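Local atomic coordinates of solute carrier family 15 member 1 (PDB entry 5A9D), a protein that cotransports protons and small peptides across the membrane of intestinal cells, and is represented here by its extracellular domain alone. Residues A[10-15]-A[74-79]; A[163-168]-A[181-186]. All blocks are in the same frame, centred on the assembly; numbering follows the deposited sequence.

Contact 1. Residues A[10-15]-A[74-79]; sequences LNIGNN and LVWNPS
L10 and N11 run parallel to L74 and V75 as neighbouring strands. V75 N donates to L10 O (2.9 Å), and I12 N donates to V75 O at 2.8 Å. Beyond I12 the pairing stops, and G13 passes close to W76, CA to CA 3.9 Å. On one side of the sheet L10 and L74 lie side by side, CD2 to CD2 3.6 Å. I12 CD1 rests 4.0 Å from W76 CE3, the two side chains again pointing the same way. N11 shapes the turn: with CG anti to the backbone N (chi1 -176°), its OD1 accepts from G13 N in an Asx turn and its ND2 reaches N15 O (2.9 Å). N77 OD1 takes N14 N at 3.1 Å, the donor standing above the carbonyl plane, while N77 CB sits 3.5 Å from N15 OD1. Replacing N77 with an alanine would probably leave N14 N without this acceptor and the loop tied less firmly to 74-79, though N11 would still hold G13 and N15. Strand 80-88 flanks 69-76, M17 and V19 of strand 17-21 cover V75, and H124 of the second subunit stacks on W76.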
ATOM      1  N   LEU A  10     -16.432  -6.521   2.102  1.00 31.80           N
ATOM      2  CA  LEU A  10     -16.726  -6.375   3.513  1.00 31.86           C
ATOM      3  C   LEU A  10     -17.755  -5.255   3.645  1.00 34.65           C
ATOM      4  O   LEU A  10     -17.503  -4.098   3.295  1.00 35.01           O
ATOM      5  CB  LEU A  10     -15.422  -6.123   4.338  1.00 32.49           C
ATOM      6  CG  LEU A  10     -15.538  -5.609   5.795  1.00 37.79           C
ATOM      7  CD1 LEU A  10     -16.268  -6.598   6.706  1.00 39.06           C
ATOM      8  CD2 LEU A  10     -14.159  -5.330   6.398  1.00 36.79           C
ATOM      9  N   ASN A  11     -18.935  -5.632   4.101  1.00 33.25           N
ATOM     10  CA  ASN A  11     -20.050  -4.738   4.336  1.00 33.94           C
ATOM     11  C   ASN A  11     -19.928  -4.178   5.741  1.00 39.58           C
ATOM     12  O   ASN A  11     -20.160  -4.896   6.715  1.00 40.55           O
ATOM     13  CB  ASN A  11     -21.367  -5.495   4.155  1.00 29.46           C
ATOM     14  CG  ASN A  11     -22.577  -4.613   4.286  1.00 43.10           C
ATOM     15  OD1 ASN A  11     -22.484  -3.449   4.639  1.00 35.53           O
ATOM     16  ND2 ASN A  11     -23.742  -5.156   4.022  1.00 39.59           N
ATOM     17  N   ILE A  12     -19.581  -2.888   5.838  1.00 37.02           N
ATOM     18  CA  ILE A  12     -19.390  -2.169   7.099  1.00 38.64           C
ATOM     19  C   ILE A  12     -20.524  -1.164   7.382  1.00 45.64           C
ATOM     20  O   ILE A  12     -20.386  -0.328   8.276  1.00 47.59           O
ATOM     21  CB  ILE A  12     -17.981  -1.518   7.183  1.00 42.34           C
ATOM     22  CG1 ILE A  12     -17.738  -0.473   6.063  1.00 42.21           C
ATOM     23  CG2 ILE A  12     -16.906  -2.585   7.186  1.00 42.39           C
ATOM     24  CD1 ILE A  12     -16.449   0.352   6.240  1.00 43.74           C
ATOM     25  N   GLY A  13     -21.623  -1.268   6.632  1.00 42.88           N
ATOM     26  CA  GLY A  13     -22.808  -0.424   6.818  1.00 45.01           C
ATOM     27  C   GLY A  13     -23.803  -1.078   7.759  1.00 49.76           C
ATOM     28  O   GLY A  13     -23.460  -2.052   8.427  1.00 48.92           O
ATOM     29  N   ASN A  14     -25.036  -0.570   7.824  1.00 47.08           N
ATOM     30  CA  ASN A  14     -26.085  -1.085   8.718  1.00 48.46           C
ATOM     31  C   ASN A  14     -27.235  -1.849   7.994  1.00 52.47           C
ATOM     32  O   ASN A  14     -28.291  -2.068   8.578  1.00 53.73           O
ATOM     33  CB  ASN A  14     -26.653   0.056   9.585  1.00 52.96           C
ATOM     34  CG  ASN A  14     -27.279   1.182   8.793  1.00 81.44           C
ATOM     35  OD1 ASN A  14     -27.623   1.043   7.605  1.00 64.08           O
ATOM     36  ND2 ASN A  14     -27.442   2.336   9.441  1.00 81.13           N
ATOM     37  N   ASN A  15     -27.032  -2.228   6.726  1.00 47.06           N
ATOM     38  CA  ASN A  15     -28.072  -2.947   5.988  1.00 45.78           C
ATOM     39  C   ASN A  15     -27.462  -3.960   4.991  1.00 43.87           C
ATOM     40  O   ASN A  15     -26.243  -4.027   4.829  1.00 40.59           O
ATOM     41  CB  ASN A  15     -29.043  -1.940   5.285  1.00 46.41           C
ATOM     42  CG  ASN A  15     -28.476  -1.146   4.110  1.00 66.59           C
ATOM     43  OD1 ASN A  15     -27.275  -1.167   3.787  1.00 61.05           O
ATOM     44  ND2 ASN A  15     -29.336  -0.388   3.453  1.00 67.35           N
ATOM     45  N   LEU A  74     -14.619  -2.356   0.478  1.00 33.84           N
ATOM     46  CA  LEU A  74     -15.416  -1.956   1.634  1.00 35.25           C
ATOM     47  C   LEU A  74     -16.687  -1.346   1.075  1.00 39.03           C
ATOM     48  O   LEU A  74     -16.592  -0.558   0.144  1.00 37.62           O
ATOM     49  CB  LEU A  74     -14.699  -0.901   2.503  1.00 37.33           C
ATOM     50  CG  LEU A  74     -13.441  -1.305   3.265  1.00 40.86           C
ATOM     51  CD1 LEU A  74     -12.862  -0.095   3.968  1.00 42.34           C
ATOM     52  CD2 LEU A  74     -13.749  -2.365   4.323  1.00 40.37           C
ATOM     53  N   VAL A  75     -17.875  -1.771   1.573  1.00 35.15           N
ATOM     54  CA  VAL A  75     -19.171  -1.219   1.138  1.00 35.46           C
ATOM     55  C   VAL A  75     -19.981  -0.776   2.375  1.00 41.21           C
ATOM     56  O   VAL A  75     -19.896  -1.419   3.433  1.00 39.27           O
ATOM     57  CB  VAL A  75     -19.994  -2.149   0.182  1.00 38.08           C
ATOM     58  CG1 VAL A  75     -19.236  -2.427  -1.125  1.00 37.70           C
ATOM     59  CG2 VAL A  75     -20.389  -3.473   0.857  1.00 36.89           C
ATOM     60  N   TRP A  76     -20.746   0.312   2.254  1.00 39.40           N
ATOM     61  CA  TRP A  76     -21.600   0.829   3.327  1.00 41.61           C
ATOM     62  C   TRP A  76     -22.759   1.635   2.743  1.00 51.16           C
ATOM     63  O   TRP A  76     -22.723   2.004   1.569  1.00 49.60           O
ATOM     64  CB  TRP A  76     -20.817   1.600   4.424  1.00 41.18           C
ATOM     65  CG  TRP A  76     -20.142   2.866   3.981  1.00 43.75           C
ATOM     66  CD1 TRP A  76     -20.580   4.139   4.193  1.00 50.01           C
ATOM     67  CD2 TRP A  76     -18.847   2.985   3.359  1.00 42.67           C
ATOM     68  NE1 TRP A  76     -19.655   5.041   3.728  1.00 51.27           N
ATOM     69  CE2 TRP A  76     -18.595   4.360   3.181  1.00 49.40           C
ATOM     70  CE3 TRP A  76     -17.891   2.053   2.902  1.00 41.06           C
ATOM     71  CZ2 TRP A  76     -17.446   4.837   2.543  1.00 49.22           C
ATOM     72  CZ3 TRP A  76     -16.743   2.519   2.293  1.00 42.65           C
ATOM     73  CH2 TRP A  76     -16.534   3.898   2.098  1.00 46.46           C
ATOM     74  N   ASN A  77     -23.808   1.824   3.527  1.00 53.82           N
ATOM     75  CA  ASN A  77     -25.014   2.547   3.118  1.00 58.51           C
ATOM     76  C   ASN A  77     -24.794   4.079   3.061  1.00 68.15           C
ATOM     77  O   ASN A  77     -24.126   4.610   3.959  1.00 70.05           O
ATOM     78  CB  ASN A  77     -26.170   2.182   4.058  1.00 63.49           C
ATOM     79  CG  ASN A  77     -25.973   2.636   5.490  1.00 93.89           C
ATOM     80  OD1 ASN A  77     -25.111   2.131   6.223  1.00 80.69           O
ATOM     81  ND2 ASN A  77     -26.774   3.610   5.919  1.00 92.18           N
ATOM     82  N   PRO A  78     -25.306   4.829   2.041  1.00 67.50           N
ATOM     83  CA  PRO A  78     -26.123   4.425   0.881  1.00 66.93           C
ATOM     84  C   PRO A  78     -25.305   4.232  -0.410  1.00 69.64           C
ATOM     85  O   PRO A  78     -25.038   5.200  -1.121  1.00 73.35           O
ATOM     86  CB  PRO A  78     -27.096   5.604   0.739  1.00 72.31           C
ATOM     87  CG  PRO A  78     -26.377   6.808   1.374  1.00 79.16           C
ATOM     88  CD  PRO A  78     -25.114   6.291   2.030  1.00 72.37           C
ATOM     89  N   SER A  79     -24.958   2.982  -0.732  1.00 60.93           N
ATOM     90  CA  SER A  79     -24.174   2.578  -1.914  1.00 59.28           C
ATOM     91  C   SER A  79     -22.782   3.267  -1.990  1.00 61.18           C
ATOM     92  O   SER A  79     -22.365   3.757  -3.046  1.00 63.07           O
ATOM     93  CB  SER A  79     -24.981   2.743  -3.201  1.00 65.92           C
ATOM     94  OG  SER A  79     -26.121   1.895  -3.167  1.00 77.21           O
TER

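Contact 2. Residues A[163-168]-A[181-186]; sequences SAYTYV and EFEDIP
Strands 164-171 and 177-184 form a beta hairpin, and residues 163-168 and 181-186 are its open end, away from the turn. T166 and F182 are the hydrogen-bonded antiparallel pair: T166 N donates to F182 O, and F182 N donates back to T166 O, both at 2.9 Å. Further on, D184 N reaches A164 O. On the face bearing T166, F182 and D184, T166 OG1 donates to D184 OD2 at 2.6 Å, on the syn lone pair. T166 OG1 lies beside the backbone N (chi1 -66°), which aims it along the sheet at the carboxylate. R100 and Y129 also bond to this pair, and K8 of the second subunit forms a salt bridge with D184 OD1, so the acid is probably held ionised. Nearby, V168 CG2 packs 3.6 Å from F182 CE2.

The hairpin is one edge of a mixed four-stranded sheet in an immunoglobulin-like domain: strand 164-171 lies inside, against strand 97-103, while 177-184 is outermost within the chain. On the other face the tyrosines meet glutamates. E181 lies along Y167, with CG over one ring face, 3.8 Å from the centroid, and the carboxylate stacked nearly flat, its plane 14° from the ring; S157 holds E181 OE1 by a hydrogen bond. At the next non-hydrogen-bonded pair on this face, E183 crosses Y165 obliquely, its CG 3.5 Å from Y165 CE1. Near D184, a water accepts from A164 N and donates to D184 O and E183 OE2, the last at 2.7 Å. A164 CB fits against P186 CA at 3.6 Å, while Q33 and R70 of the second subunit bond to the backbone oxygens of E183 and P186.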
ATOM      1  N   SER A 163      16.713 -10.738  -3.829  1.00 50.61           N
ATOM      2  CA  SER A 163      16.957  -9.290  -3.828  1.00 50.13           C
ATOM      3  C   SER A 163      15.693  -8.453  -4.137  1.00 50.27           C
ATOM      4  O   SER A 163      14.576  -8.985  -4.279  1.00 49.90           O
ATOM      5  CB  SER A 163      18.088  -8.950  -4.790  1.00 54.02           C
ATOM      6  OG  SER A 163      19.253  -9.689  -4.468  1.00 75.05           O
ATOM      7  N   ALA A 164      15.849  -7.142  -4.117  1.00 43.92           N
ATOM      8  CA  ALA A 164      14.770  -6.221  -4.451  1.00 41.37           C
ATOM      9  C   ALA A 164      15.395  -5.082  -5.207  1.00 45.34           C
ATOM     10  O   ALA A 164      16.496  -4.662  -4.859  1.00 48.02           O
ATOM     11  CB  ALA A 164      14.066  -5.723  -3.207  1.00 42.50           C
ATOM     12  N   TYR A 165      14.749  -4.654  -6.294  1.00 38.92           N
ATOM     13  CA  TYR A 165      15.261  -3.601  -7.167  1.00 39.08           C
ATOM     14  C   TYR A 165      14.170  -2.630  -7.550  1.00 37.39           C
ATOM     15  O   TYR A 165      13.002  -3.002  -7.636  1.00 33.30           O
ATOM     16  CB  TYR A 165      15.879  -4.186  -8.458  1.00 43.23           C
ATOM     17  CG  TYR A 165      16.950  -5.235  -8.233  1.00 52.55           C
ATOM     18  CD1 TYR A 165      18.282  -4.872  -8.064  1.00 57.90           C
ATOM     19  CD2 TYR A 165      16.629  -6.588  -8.192  1.00 55.34           C
ATOM     20  CE1 TYR A 165      19.266  -5.831  -7.837  1.00 62.15           C
ATOM     21  CE2 TYR A 165      17.605  -7.556  -7.992  1.00 60.19           C
ATOM     22  CZ  TYR A 165      18.920  -7.170  -7.806  1.00 74.15           C
ATOM     23  OH  TYR A 165      19.873  -8.135  -7.601  1.00 85.69           O
ATOM     24  N   THR A 166      14.581  -1.384  -7.815  1.00 35.94           N
ATOM     25  CA  THR A 166      13.741  -0.299  -8.293  1.00 34.10           C
ATOM     26  C   THR A 166      14.325   0.073  -9.643  1.00 35.62           C
ATOM     27  O   THR A 166      15.506   0.390  -9.755  1.00 35.56           O
ATOM     28  CB  THR A 166      13.750   0.881  -7.328  1.00 39.82           C
ATOM     29  OG1 THR A 166      13.133   0.492  -6.120  1.00 38.09           O
ATOM     30  CG2 THR A 166      12.973   2.069  -7.861  1.00 36.50           C
ATOM     31  N   TYR A 167      13.508  -0.024 -10.656  1.00 30.75           N
ATOM     32  CA  TYR A 167      13.902   0.322 -12.021  1.00 30.95           C
ATOM     33  C   TYR A 167      13.300   1.684 -12.332  1.00 33.72           C
ATOM     34  O   TYR A 167      12.079   1.842 -12.273  1.00 31.45           O
ATOM     35  CB  TYR A 167      13.405  -0.797 -12.964  1.00 33.11           C
ATOM     36  CG  TYR A 167      14.258  -2.054 -12.948  1.00 39.19           C
ATOM     37  CD1 TYR A 167      14.948  -2.445 -11.801  1.00 42.62           C
ATOM     38  CD2 TYR A 167      14.434  -2.815 -14.097  1.00 42.79           C
ATOM     39  CE1 TYR A 167      15.796  -3.560 -11.806  1.00 45.36           C
ATOM     40  CE2 TYR A 167      15.282  -3.929 -14.112  1.00 45.25           C
ATOM     41  CZ  TYR A 167      15.948  -4.305 -12.961  1.00 46.64           C
ATOM     42  OH  TYR A 167      16.763  -5.414 -12.978  1.00 50.37           O
ATOM     43  N   VAL A 168      14.154   2.704 -12.500  1.00 30.40           N
ATOM     44  CA  VAL A 168      13.694   4.082 -12.750  1.00 29.56           C
ATOM     45  C   VAL A 168      13.672   4.320 -14.252  1.00 31.48           C
ATOM     46  O   VAL A 168      14.701   4.235 -14.896  1.00 32.65           O
ATOM     47  CB  VAL A 168      14.549   5.146 -11.985  1.00 34.73           C
ATOM     48  CG1 VAL A 168      14.160   6.565 -12.388  1.00 34.76           C
ATOM     49  CG2 VAL A 168      14.434   4.974 -10.470  1.00 34.76           C
ATOM     50  N   GLU A 181      18.794   1.006 -12.889  1.00 37.52           N
ATOM     51  CA  GLU A 181      18.484   0.017 -11.845  1.00 39.17           C
ATOM     52  C   GLU A 181      19.102   0.390 -10.504  1.00 42.81           C
ATOM     53  O   GLU A 181      20.274   0.748 -10.434  1.00 42.81           O
ATOM     54  CB  GLU A 181      19.016  -1.378 -12.246  1.00 42.04           C
ATOM     55  CG  GLU A 181      18.546  -1.837 -13.607  1.00 53.19           C
ATOM     56  CD  GLU A 181      19.032  -3.205 -14.014  1.00 77.23           C
ATOM     57  OE1 GLU A 181      19.548  -3.936 -13.138  1.00 73.30           O
ATOM     58  OE2 GLU A 181      18.920  -3.533 -15.218  1.00 78.22           O
ATOM     59  N   PHE A 182      18.336   0.226  -9.436  1.00 39.07           N
ATOM     60  CA  PHE A 182      18.827   0.503  -8.086  1.00 38.70           C
ATOM     61  C   PHE A 182      18.532  -0.710  -7.239  1.00 43.49           C
ATOM     62  O   PHE A 182      17.435  -1.259  -7.315  1.00 42.88           O
ATOM     63  CB  PHE A 182      18.106   1.738  -7.493  1.00 38.26           C
ATOM     64  CG  PHE A 182      18.426   3.028  -8.205  1.00 36.98           C
ATOM     65  CD1 PHE A 182      19.525   3.791  -7.833  1.00 37.58           C
ATOM     66  CD2 PHE A 182      17.629   3.482  -9.249  1.00 35.81           C
ATOM     67  CE1 PHE A 182      19.833   4.973  -8.510  1.00 37.60           C
ATOM     68  CE2 PHE A 182      17.955   4.659  -9.937  1.00 36.75           C
ATOM     69  CZ  PHE A 182      19.052   5.400  -9.561  1.00 34.38           C
ATOM     70  N   GLU A 183      19.472  -1.139  -6.426  1.00 42.12           N
ATOM     71  CA  GLU A 183      19.165  -2.254  -5.553  1.00 42.91           C
ATOM     72  C   GLU A 183      18.549  -1.676  -4.291  1.00 46.93           C
ATOM     73  O   GLU A 183      18.982  -0.627  -3.816  1.00 46.02           O
ATOM     74  CB  GLU A 183      20.426  -3.060  -5.194  1.00 47.41           C
ATOM     75  CG  GLU A 183      20.061  -4.468  -4.709  1.00 62.24           C
ATOM     76  CD  GLU A 183      21.189  -5.456  -4.457  1.00 90.14           C
ATOM     77  OE1 GLU A 183      22.182  -5.457  -5.221  1.00 74.21           O
ATOM     78  OE2 GLU A 183      21.056  -6.260  -3.507  1.00 87.68           O
ATOM     79  N   ASP A 184      17.503  -2.296  -3.790  1.00 44.30           N
ATOM     80  CA  ASP A 184      16.928  -1.857  -2.526  1.00 47.68           C
ATOM     81  C   ASP A 184      17.165  -2.989  -1.550  1.00 61.11           C
ATOM     82  O   ASP A 184      17.380  -4.131  -1.989  1.00 62.96           O
ATOM     83  CB  ASP A 184      15.393  -1.730  -2.633  1.00 46.81           C
ATOM     84  CG  ASP A 184      14.864  -0.808  -3.690  1.00 53.99           C
ATOM     85  OD1 ASP A 184      15.168   0.393  -3.631  1.00 58.05           O
ATOM     86  OD2 ASP A 184      14.047  -1.264  -4.504  1.00 50.30           O
ATOM     87  N   ILE A 185      17.050  -2.711  -0.239  0.50 60.90           N
ATOM     88  CA  ILE A 185      17.093  -3.744   0.797  0.50 64.30           C
ATOM     89  C   ILE A 185      15.747  -4.525   0.602  0.50 69.90           C
ATOM     90  O   ILE A 185      14.734  -3.872   0.330  0.50 67.79           O
ATOM     91  CB  ILE A 185      17.274  -3.101   2.213  0.50 70.02           C
ATOM     92  CG1 ILE A 185      18.674  -2.434   2.331  0.50 71.99           C
ATOM     93  CG2 ILE A 185      17.060  -4.129   3.336  0.50 73.12           C
ATOM     94  CD1 ILE A 185      18.835  -1.303   3.388  0.50 79.51           C
ATOM     95  N   PRO A 186      15.722  -5.884   0.591  1.00 69.69           N
ATOM     96  CA  PRO A 186      14.444  -6.596   0.315  1.00 69.47           C
ATOM     97  C   PRO A 186      13.230  -6.198   1.147  1.00 77.44           C
ATOM     98  O   PRO A 186      13.401  -6.000   2.349  1.00 79.34           O
ATOM     99  CB  PRO A 186      14.792  -8.071   0.521  1.00 72.88           C
ATOM    100  CG  PRO A 186      16.273  -8.149   0.368  1.00 78.23           C
ATOM    101  CD  PRO A 186      16.822  -6.844   0.838  1.00 74.25           C
TER
HETATM  102  O   HOH W   1      18.496  -6.539  -2.659  1.00 51.91           O

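Contact 1 comes first along the chain, and its second segment ends well before residue 163. Their centres are 39 Å apart, to either side of the molecule's middle, and their nearest atoms stay about 27 Å from each other. No sheet is shared: residues 10-15 and 74-79 join the parallel strands 4-11 and 69-76 in one mixed sheet, whereas 163-168 and 181-186 join the antiparallel hairpin strands 164-171 and 177-184 in another. Both sheets have the strand order 2-1-3-4, consistent with two similar immunoglobulin-like lobes in tandem. Contact 1 holds the two central strands together, contact 2 the inner strand to its edge neighbour. Each also meets the second subunit, so both lobes contribute to the interface between subunits in this assembly.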